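Local coordinates for putative lipoprotein LppA (Mycobacterium tuberculosis, PDB 2V7S) that is of unknown function but is probably a membrane-attached lipoprotein of the cell envelope, confined to pathogenic mycobacteria, at residues S52-G57 with C187-K192; Q84-D89 with N118-G123. One frame throughout, in Å; residues are numbered along the deposited sequence.

In the fold
Interaction 1 joins the last part of helix 37-53 and the turn that follows to strand 188-189, which edges a small antiparallel sheet of three. Interaction 2 pairs strands 86-88 and 120-122 at one end of the six-stranded antiparallel sheet. Both of its segments fall between those of interaction 1 in sequence. Their centres lie 29 Å apart, on opposite sides of the chain's centre, and their nearest atoms are about 13 Å apart. Helix 59-80 spans the two, its side chains touching Phe188 in one and Trp86 and Phe88 in the other. This long helix thus ties the small sheet to the edge of the large one.

Interaction 1 of 2, residues S52-G57 with C187-K192; sequences SMRNKG and CFLLQK
Lys56 lays the end of its side chain over one face of the Phe188 ring, the two side chains crossing at about a right angle. Its chain folds back at chi3 and chi4 (55° and 62°), which brings NZ to 4.3 Å from the Phe188 ring centroid, a cation-pi contact, while CE makes a CH-pi contact with the same ring. NZ also forms a salt bridge with Asp186, so a flexible lysine serves both an aromatic face and a carboxylate. Lys56 CE presses to 2.9 Å from Cys187 O, which is buried without a hydrogen-bond partner. Lys56 O and Gly57 O meet the ring at its edge, in plane; the positive phi of Gly57 (83°), with extended psi, suits a residue without a side chain.

The rest of the contact is largely apolar. The selenomethionine Met53 bends at chi3 and sets CE 3.6 Å from Cys187 SG, whereas its CB rests 3.9 Å from Leu189 CG. Leu189 CD1 lies 3.8 Å from Arg54 CG; the guanidinium beyond is salt-bridged to Asp51.

A single water bridges the two backbones, donating to Met53 O and Gly57 O and accepting from Leu189 N, each at 2.8 Å. Leu41 of the second subunit packs on Met53. Here a helix and its following turn pack on the edge strand of a small antiparallel sheet, with the Cys104-Cys187 disulfide joining the residues next to its two outermost strands.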
ATOM      1  N   SER A  52       9.568 -10.656   4.116  1.00 21.77           N
ATOM      2  CA  SER A  52      10.887 -10.036   3.940  1.00 22.84           C
ATOM      3  C   SER A  52      11.481  -9.441   5.229  1.00 21.90           C
ATOM      4  O   SER A  52      12.667  -9.099   5.268  1.00 22.22           O
ATOM      5  CB  SER A  52      10.836  -8.974   2.836  1.00 23.44           C
ATOM      6  OG  SER A  52      10.203  -7.826   3.323  1.00 28.71           O
HETATM    7  N   MSE A  53      10.655  -9.293   6.263  1.00 20.49           N
HETATM    8  CA  MSE A  53      11.093  -8.702   7.561  1.00 22.86           C
HETATM    9  C   MSE A  53      11.396  -9.761   8.635  1.00 20.99           C
HETATM   10  O   MSE A  53      11.925  -9.441   9.725  1.00 21.85           O
HETATM   11  CB  MSE A  53      10.044  -7.725   8.086  1.00 19.53           C
HETATM   12  CG  MSE A  53      10.057  -6.391   7.357  1.00 23.25           C
HETATM   13 SE   MSE A  53       8.533  -5.289   7.871  1.00 33.04          SE
HETATM   14  CE  MSE A  53       9.065  -4.970   9.672  1.00 26.78           C
ATOM     15  N   ARG A  54      11.057 -11.015   8.329  1.00 20.66           N
ATOM     16  CA  ARG A  54      11.339 -12.138   9.231  1.00 20.91           C
ATOM     17  C   ARG A  54      12.809 -12.215   9.686  1.00 22.46           C
ATOM     18  O   ARG A  54      13.122 -12.290  10.902  1.00 22.01           O
ATOM     19  CB  ARG A  54      10.801 -13.459   8.645  1.00 20.12           C
ATOM     20  CG  ARG A  54       9.268 -13.538   8.700  1.00 18.43           C
ATOM     21  CD  ARG A  54       8.719 -14.811   8.023  1.00 21.72           C
ATOM     22  NE  ARG A  54       7.258 -14.754   8.002  1.00 24.63           N
ATOM     23  CZ  ARG A  54       6.489 -15.206   8.987  1.00 24.72           C
ATOM     24  NH1 ARG A  54       5.163 -15.097   8.916  1.00 26.59           N
ATOM     25  NH2 ARG A  54       7.048 -15.773  10.029  1.00 22.10           N
ATOM     26  N   ASN A  55      13.718 -12.123   8.728  1.00 22.48           N
ATOM     27  CA  ASN A  55      15.155 -12.081   9.035  1.00 24.27           C
ATOM     28  C   ASN A  55      15.630 -11.053  10.093  1.00 23.96           C
ATOM     29  O   ASN A  55      16.750 -11.154  10.597  1.00 23.12           O
ATOM     30  CB  ASN A  55      15.938 -11.844   7.751  1.00 25.66           C
ATOM     31  CG  ASN A  55      15.958 -10.378   7.377  1.00 28.15           C
ATOM     32  OD1 ASN A  55      16.981  -9.711   7.514  1.00 34.30           O
ATOM     33  ND2 ASN A  55      14.814  -9.855   6.971  1.00 32.63           N
ATOM     34  N   LYS A  56      14.806 -10.052  10.412  1.00 23.92           N
ATOM     35  CA  LYS A  56      15.233  -9.012  11.334  1.00 24.15           C
ATOM     36  C   LYS A  56      15.084  -9.419  12.787  1.00 23.39           C
ATOM     37  O   LYS A  56      15.597  -8.728  13.672  1.00 22.27           O
ATOM     38  CB  LYS A  56      14.466  -7.685  11.138  1.00 24.26           C
ATOM     39  CG  LYS A  56      14.576  -7.044   9.744  1.00 25.51           C
ATOM     40  CD  LYS A  56      13.574  -5.869   9.589  1.00 26.28           C
ATOM     41  CE  LYS A  56      13.694  -4.773  10.666  1.00 28.03           C
ATOM     42  NZ  LYS A  56      15.004  -4.053  10.715  1.00 27.80           N
ATOM     43  N   GLY A  57      14.354 -10.499  13.061  1.00 21.88           N
ATOM     44  CA  GLY A  57      14.102 -10.816  14.463  1.00 21.14           C
ATOM     45  C   GLY A  57      12.934 -10.037  15.029  1.00 20.61           C
ATOM     46  O   GLY A  57      12.342  -9.227  14.325  1.00 19.89           O
ATOM     47  N   CYS A 187      11.374  -0.647  12.602  1.00 24.79           N
ATOM     48  CA  CYS A 187      10.180  -1.463  12.690  1.00 25.09           C
ATOM     49  C   CYS A 187      10.586  -2.941  12.751  1.00 23.91           C
ATOM     50  O   CYS A 187      11.472  -3.371  11.988  1.00 24.34           O
ATOM     51  CB  CYS A 187       9.263  -1.184  11.456  1.00 26.94           C
ATOM     52  SG  CYS A 187       7.719  -2.129  11.483  1.00 31.52           S
ATOM     53  N   PHE A 188       9.992  -3.710  13.668  1.00 21.43           N
ATOM     54  CA  PHE A 188      10.261  -5.174  13.734  1.00 19.70           C
ATOM     55  C   PHE A 188       8.932  -5.860  13.898  1.00 19.07           C
ATOM     56  O   PHE A 188       8.081  -5.341  14.564  1.00 18.43           O
ATOM     57  CB  PHE A 188      11.137  -5.570  14.955  1.00 19.18           C
ATOM     58  CG  PHE A 188      12.551  -5.041  14.904  1.00 18.97           C
ATOM     59  CD1 PHE A 188      12.816  -3.706  15.227  1.00 20.31           C
ATOM     60  CD2 PHE A 188      13.617  -5.866  14.521  1.00 20.50           C
ATOM     61  CE1 PHE A 188      14.128  -3.182  15.147  1.00 19.95           C
ATOM     62  CE2 PHE A 188      14.952  -5.360  14.470  1.00 21.06           C
ATOM     63  CZ  PHE A 188      15.185  -3.997  14.799  1.00 19.88           C
ATOM     64  N   LEU A 189       8.775  -7.027  13.281  1.00 18.02           N
ATOM     65  CA  LEU A 189       7.629  -7.897  13.508  1.00 17.16           C
ATOM     66  C   LEU A 189       7.588  -8.350  14.952  1.00 18.02           C
ATOM     67  O   LEU A 189       8.616  -8.693  15.542  1.00 17.87           O
ATOM     68  CB  LEU A 189       7.745  -9.152  12.601  1.00 16.63           C
ATOM     69  CG  LEU A 189       7.849  -8.990  11.074  1.00 16.18           C
ATOM     70  CD1 LEU A 189       7.955 -10.340  10.341  1.00 15.66           C
ATOM     71  CD2 LEU A 189       6.568  -8.267  10.611  1.00 13.75           C
ATOM     72  N   LEU A 190       6.385  -8.397  15.519  1.00 18.08           N
ATOM     73  CA  LEU A 190       6.192  -9.005  16.812  1.00 18.15           C
ATOM     74  C   LEU A 190       6.568 -10.495  16.760  1.00 17.77           C
ATOM     75  O   LEU A 190       6.378 -11.137  15.734  1.00 17.29           O
ATOM     76  CB  LEU A 190       4.704  -8.865  17.185  1.00 18.79           C
ATOM     77  CG  LEU A 190       4.132  -7.429  17.215  1.00 20.35           C
ATOM     78  CD1 LEU A 190       2.617  -7.435  17.495  1.00 21.21           C
ATOM     79  CD2 LEU A 190       4.850  -6.576  18.273  1.00 22.56           C
ATOM     80  N   GLN A 191       7.081 -11.048  17.858  1.00 17.74           N
ATOM     81  CA  GLN A 191       7.358 -12.479  17.889  1.00 18.79           C
ATOM     82  C   GLN A 191       6.128 -13.335  17.507  1.00 18.41           C
ATOM     83  O   GLN A 191       6.265 -14.347  16.838  1.00 17.87           O
ATOM     84  CB  GLN A 191       7.952 -12.931  19.236  1.00 18.65           C
ATOM     85  CG  GLN A 191       8.226 -14.437  19.253  1.00 20.38           C
ATOM     86  CD  GLN A 191       9.335 -14.795  18.285  1.00 21.40           C
ATOM     87  OE1 GLN A 191      10.311 -14.048  18.163  1.00 22.44           O
ATOM     88  NE2 GLN A 191       9.209 -15.919  17.605  1.00 21.79           N
ATOM     89  N   LYS A 192       4.920 -12.905  17.861  1.00 19.65           N
ATOM     90  CA  LYS A 192       3.732 -13.703  17.475  1.00 20.23           C
ATOM     91  C   LYS A 192       3.550 -13.847  15.952  1.00 20.33           C
ATOM     92  O   LYS A 192       3.061 -14.883  15.463  1.00 20.68           O
ATOM     93  CB  LYS A 192       2.471 -13.157  18.136  1.00 21.73           C
ATOM     94  CG  LYS A 192       2.131 -11.701  17.805  1.00 23.93           C
ATOM     95  CD  LYS A 192       0.690 -11.432  18.297  1.00 32.22           C
ATOM     96  CE  LYS A 192       0.224 -10.036  17.957  1.00 32.00           C
ATOM     97  NZ  LYS A 192      -1.090  -9.740  18.640  1.00 38.90           N
TER
HETATM   98  O   HOH W   1      11.066  -8.146  12.022  1.00 14.44           O

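Interaction 2 of 2, residues Q84-D89 with N118-G123. With GOL (glycerol), chain B.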
ATOM      1  N   GLN A  84      27.847  13.087  37.253  1.00 26.34           N
ATOM      2  CA  GLN A  84      26.601  12.739  36.558  1.00 25.64           C
ATOM      3  C   GLN A  84      26.099  11.348  36.973  1.00 24.67           C
ATOM      4  O   GLN A  84      26.880  10.420  37.195  1.00 23.98           O
ATOM      5  CB  GLN A  84      26.690  12.910  35.031  1.00 25.30           C
ATOM      6  CG  GLN A  84      25.340  12.730  34.241  1.00 25.61           C
ATOM      7  CD  GLN A  84      24.268  13.775  34.561  1.00 23.96           C
ATOM      8  OE1 GLN A  84      24.103  14.759  33.847  1.00 26.42           O
ATOM      9  NE2 GLN A  84      23.505  13.533  35.603  1.00 24.23           N
ATOM     10  N   THR A  85      24.790  11.241  37.143  1.00 22.93           N
ATOM     11  CA  THR A  85      24.143   9.983  37.486  1.00 22.07           C
ATOM     12  C   THR A  85      22.936   9.761  36.533  1.00 21.34           C
ATOM     13  O   THR A  85      22.520  10.673  35.809  1.00 19.41           O
ATOM     14  CB  THR A  85      23.619  10.015  38.946  1.00 22.87           C
ATOM     15  OG1 THR A  85      22.680  11.088  39.102  1.00 20.92           O
ATOM     16  CG2 THR A  85      24.773  10.188  39.969  1.00 21.25           C
ATOM     17  N   TRP A  86      22.378   8.561  36.555  1.00 20.58           N
ATOM     18  CA  TRP A  86      21.208   8.253  35.740  1.00 21.36           C
ATOM     19  C   TRP A  86      20.402   7.126  36.351  1.00 21.16           C
ATOM     20  O   TRP A  86      20.889   6.385  37.207  1.00 19.35           O
ATOM     21  CB  TRP A  86      21.602   7.889  34.302  1.00 20.74           C
ATOM     22  CG  TRP A  86      22.311   6.566  34.161  1.00 21.78           C
ATOM     23  CD1 TRP A  86      23.649   6.321  34.334  1.00 22.15           C
ATOM     24  CD2 TRP A  86      21.711   5.311  33.840  1.00 18.94           C
ATOM     25  NE1 TRP A  86      23.915   4.982  34.118  1.00 23.93           N
ATOM     26  CE2 TRP A  86      22.741   4.338  33.830  1.00 22.58           C
ATOM     27  CE3 TRP A  86      20.403   4.914  33.557  1.00 20.80           C
ATOM     28  CZ2 TRP A  86      22.507   2.978  33.524  1.00 22.02           C
ATOM     29  CZ3 TRP A  86      20.150   3.554  33.262  1.00 23.52           C
ATOM     30  CH2 TRP A  86      21.216   2.609  33.234  1.00 21.49           C
ATOM     31  N   LYS A  87      19.157   7.015  35.898  1.00 19.85           N
ATOM     32  CA  LYS A  87      18.325   5.837  36.176  1.00 21.13           C
ATOM     33  C   LYS A  87      17.361   5.664  35.000  1.00 20.89           C
ATOM     34  O   LYS A  87      17.095   6.625  34.261  1.00 20.29           O
ATOM     35  CB  LYS A  87      17.528   6.033  37.474  1.00 20.66           C
ATOM     36  CG  LYS A  87      16.497   7.169  37.415  1.00 24.09           C
ATOM     37  CD  LYS A  87      15.777   7.375  38.771  1.00 22.94           C
ATOM     38  CE  LYS A  87      14.555   8.270  38.614  1.00 27.34           C
ATOM     39  NZ  LYS A  87      13.579   8.163  39.811  1.00 27.91           N
ATOM     40  N   PHE A  88      16.845   4.447  34.834  1.00 20.05           N
ATOM     41  CA  PHE A  88      15.687   4.253  34.023  1.00 20.90           C
ATOM     42  C   PHE A  88      14.528   4.913  34.724  1.00 19.76           C
ATOM     43  O   PHE A  88      14.368   4.795  35.919  1.00 20.45           O
ATOM     44  CB  PHE A  88      15.421   2.773  33.769  1.00 21.23           C
ATOM     45  CG  PHE A  88      16.383   2.179  32.810  1.00 20.84           C
ATOM     46  CD1 PHE A  88      17.242   1.162  33.205  1.00 21.78           C
ATOM     47  CD2 PHE A  88      16.451   2.667  31.505  1.00 19.00           C
ATOM     48  CE1 PHE A  88      18.174   0.613  32.275  1.00 23.52           C
ATOM     49  CE2 PHE A  88      17.343   2.143  30.581  1.00 20.22           C
ATOM     50  CZ  PHE A  88      18.218   1.115  30.975  1.00 23.79           C
ATOM     51  N   ASP A  89      13.734   5.651  33.972  1.00 20.91           N
ATOM     52  CA  ASP A  89      12.576   6.334  34.524  1.00 21.23           C
ATOM     53  C   ASP A  89      11.685   5.282  35.172  1.00 22.20           C
ATOM     54  O   ASP A  89      11.330   4.299  34.550  1.00 23.52           O
ATOM     55  CB  ASP A  89      11.854   7.025  33.376  1.00 21.91           C
ATOM     56  CG  ASP A  89      10.781   8.003  33.824  1.00 23.84           C
ATOM     57  OD1 ASP A  89      10.176   7.875  34.921  1.00 22.65           O
ATOM     58  OD2 ASP A  89      10.538   8.922  33.013  1.00 26.40           O
ATOM     59  N   ASN A 118      13.704   1.624  27.291  1.00 22.11           N
ATOM     60  CA  ASN A 118      13.283   2.236  28.572  1.00 22.50           C
ATOM     61  C   ASN A 118      13.924   3.631  28.647  1.00 22.09           C
ATOM     62  O   ASN A 118      15.136   3.757  28.431  1.00 21.33           O
ATOM     63  CB  ASN A 118      13.731   1.405  29.777  1.00 22.21           C
ATOM     64  CG  ASN A 118      13.105   0.017  29.822  1.00 24.03           C
ATOM     65  OD1 ASN A 118      12.288  -0.355  28.992  1.00 29.76           O
ATOM     66  ND2 ASN A 118      13.514  -0.760  30.795  1.00 31.01           N
ATOM     67  N   SER A 119      13.110   4.650  28.920  1.00 21.57           N
ATOM     68  CA  SER A 119      13.577   6.031  29.071  1.00 22.06           C
ATOM     69  C   SER A 119      14.629   6.177  30.191  1.00 20.81           C
ATOM     70  O   SER A 119      14.498   5.598  31.259  1.00 20.38           O
ATOM     71  CB  SER A 119      12.419   6.976  29.385  1.00 23.10           C
ATOM     72  OG  SER A 119      11.354   6.812  28.450  1.00 28.99           O
ATOM     73  N   VAL A 120      15.660   6.966  29.909  1.00 20.17           N
ATOM     74  CA  VAL A 120      16.763   7.211  30.815  1.00 19.63           C
ATOM     75  C   VAL A 120      16.591   8.644  31.320  1.00 20.84           C
ATOM     76  O   VAL A 120      16.365   9.547  30.507  1.00 18.65           O
ATOM     77  CB  VAL A 120      18.116   7.058  30.105  1.00 20.28           C
ATOM     78  CG1 VAL A 120      19.229   7.741  30.924  1.00 18.55           C
ATOM     79  CG2 VAL A 120      18.476   5.545  29.884  1.00 19.82           C
HETATM   80  N   MSE A 121      16.660   8.837  32.648  1.00 18.94           N
HETATM   81  CA  MSE A 121      16.620  10.175  33.254  1.00 21.17           C
HETATM   82  C   MSE A 121      17.975  10.494  33.899  1.00 20.92           C
HETATM   83  O   MSE A 121      18.426   9.727  34.759  1.00 19.60           O
HETATM   84  CB  MSE A 121      15.596  10.165  34.378  1.00 21.09           C
HETATM   85  CG  MSE A 121      15.559  11.472  35.161  1.00 30.22           C
HETATM   86 SE   MSE A 121      14.577  12.784  34.124  1.00 51.28          SE
HETATM   87  CE  MSE A 121      12.782  11.925  34.297  1.00 41.31           C
ATOM     88  N   PHE A 122      18.602  11.625  33.557  1.00 20.08           N
ATOM     89  CA  PHE A 122      19.905  11.954  34.176  1.00 18.89           C
ATOM     90  C   PHE A 122      19.647  12.745  35.469  1.00 18.55           C
ATOM     91  O   PHE A 122      18.613  13.375  35.601  1.00 18.80           O
ATOM     92  CB  PHE A 122      20.837  12.719  33.219  1.00 18.04           C
ATOM     93  CG  PHE A 122      21.314  11.873  32.046  1.00 19.76           C
ATOM     94  CD1 PHE A 122      20.647  11.929  30.827  1.00 19.65           C
ATOM     95  CD2 PHE A 122      22.415  11.033  32.183  1.00 19.11           C
ATOM     96  CE1 PHE A 122      21.071  11.131  29.740  1.00 19.10           C
ATOM     97  CE2 PHE A 122      22.844  10.198  31.100  1.00 19.90           C
ATOM     98  CZ  PHE A 122      22.155  10.299  29.872  1.00 18.90           C
ATOM     99  N   GLY A 123      20.556  12.640  36.427  1.00 18.83           N
ATOM    100  CA  GLY A 123      20.387  13.267  37.738  1.00 17.56           C
ATOM    101  C   GLY A 123      20.558  14.770  37.646  1.00 18.34           C
ATOM    102  O   GLY A 123      19.732  15.554  38.180  1.00 19.44           O
TER
HETATM  103  C1  GOL B1208      17.632  11.702  39.444  1.00 43.81           C
HETATM  104  O1  GOL B1208      16.911  12.420  38.453  1.00 44.28           O
HETATM  105  C2  GOL B1208      18.499  10.649  38.767  1.00 44.19           C
HETATM  106  O2  GOL B1208      17.891  10.233  37.571  1.00 42.72           O
HETATM  107  C3  GOL B1208      18.769   9.470  39.692  1.00 44.45           C
HETATM  108  O3  GOL B1208      20.159   9.298  39.824  1.00 43.48           O
HETATM  109  O   HOH W   2      12.232   3.417  32.199  1.00 26.93           O
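Lys87 and Met121 face each other as the hydrogen-bonded pair of two antiparallel strands. Met121 N gives Lys87 O a nearly straight bond of 2.8 Å (173° at the hydrogen), and Lys87 N returns one to Met121 O at 3.0 Å. Beyond the non-hydrogen-bonded pairs Trp86-Phe122 and Phe88-Val120, the pattern continues with Gly123 N to Thr85 O and Asp89 N to Ser119 O. In those pairs Val120 and Phe122 bond through the backbone to Leu181 and Ala179 of the next strand, while Phe88 N, on the outermost strand, is bonded by a second glycerol.

Two of these acceptors take a second partner: Met121 O receives glycerol O2 at 2.9 Å, and Ser119 O a long bond from a water. The same water donates to Asp89 O at 2.7 Å. The glycerol, probably from the crystallisation liquor, also bonds Thr85 OG1. Polar side-chain ends find their partners outside the two segments: Lys87 NZ in Asp90, Asp89 OD1 in Asp91 N, Ser119 OG in Asp98 and Asn182, and Trp86 NE1 in Asp75.

On the apolar face, Trp86 and Phe88 meet helix 59-80, while Val120 and Phe122 pack on Leu181. Trp86 places CZ3 over the centre of the Phe88 ring, 3.6 Å above its plane. Val120 CG1 lies over one face of the Phe122 ring, displaced toward its rim, and CG2 is 3.7 Å from Phe88 CE2. With chi1 at -73°, the Phe88 ring reaches Asn118, CD2 being 3.5 Å from Asn118 CB. The chemistry is thus divided: backbone bonds fix the register, aromatic and branched side chains pack the side on which helix 59-80 lies, the side of Lys87 and Met121 is the more polar, and solvent-derived molecules meet outward-facing backbone groups.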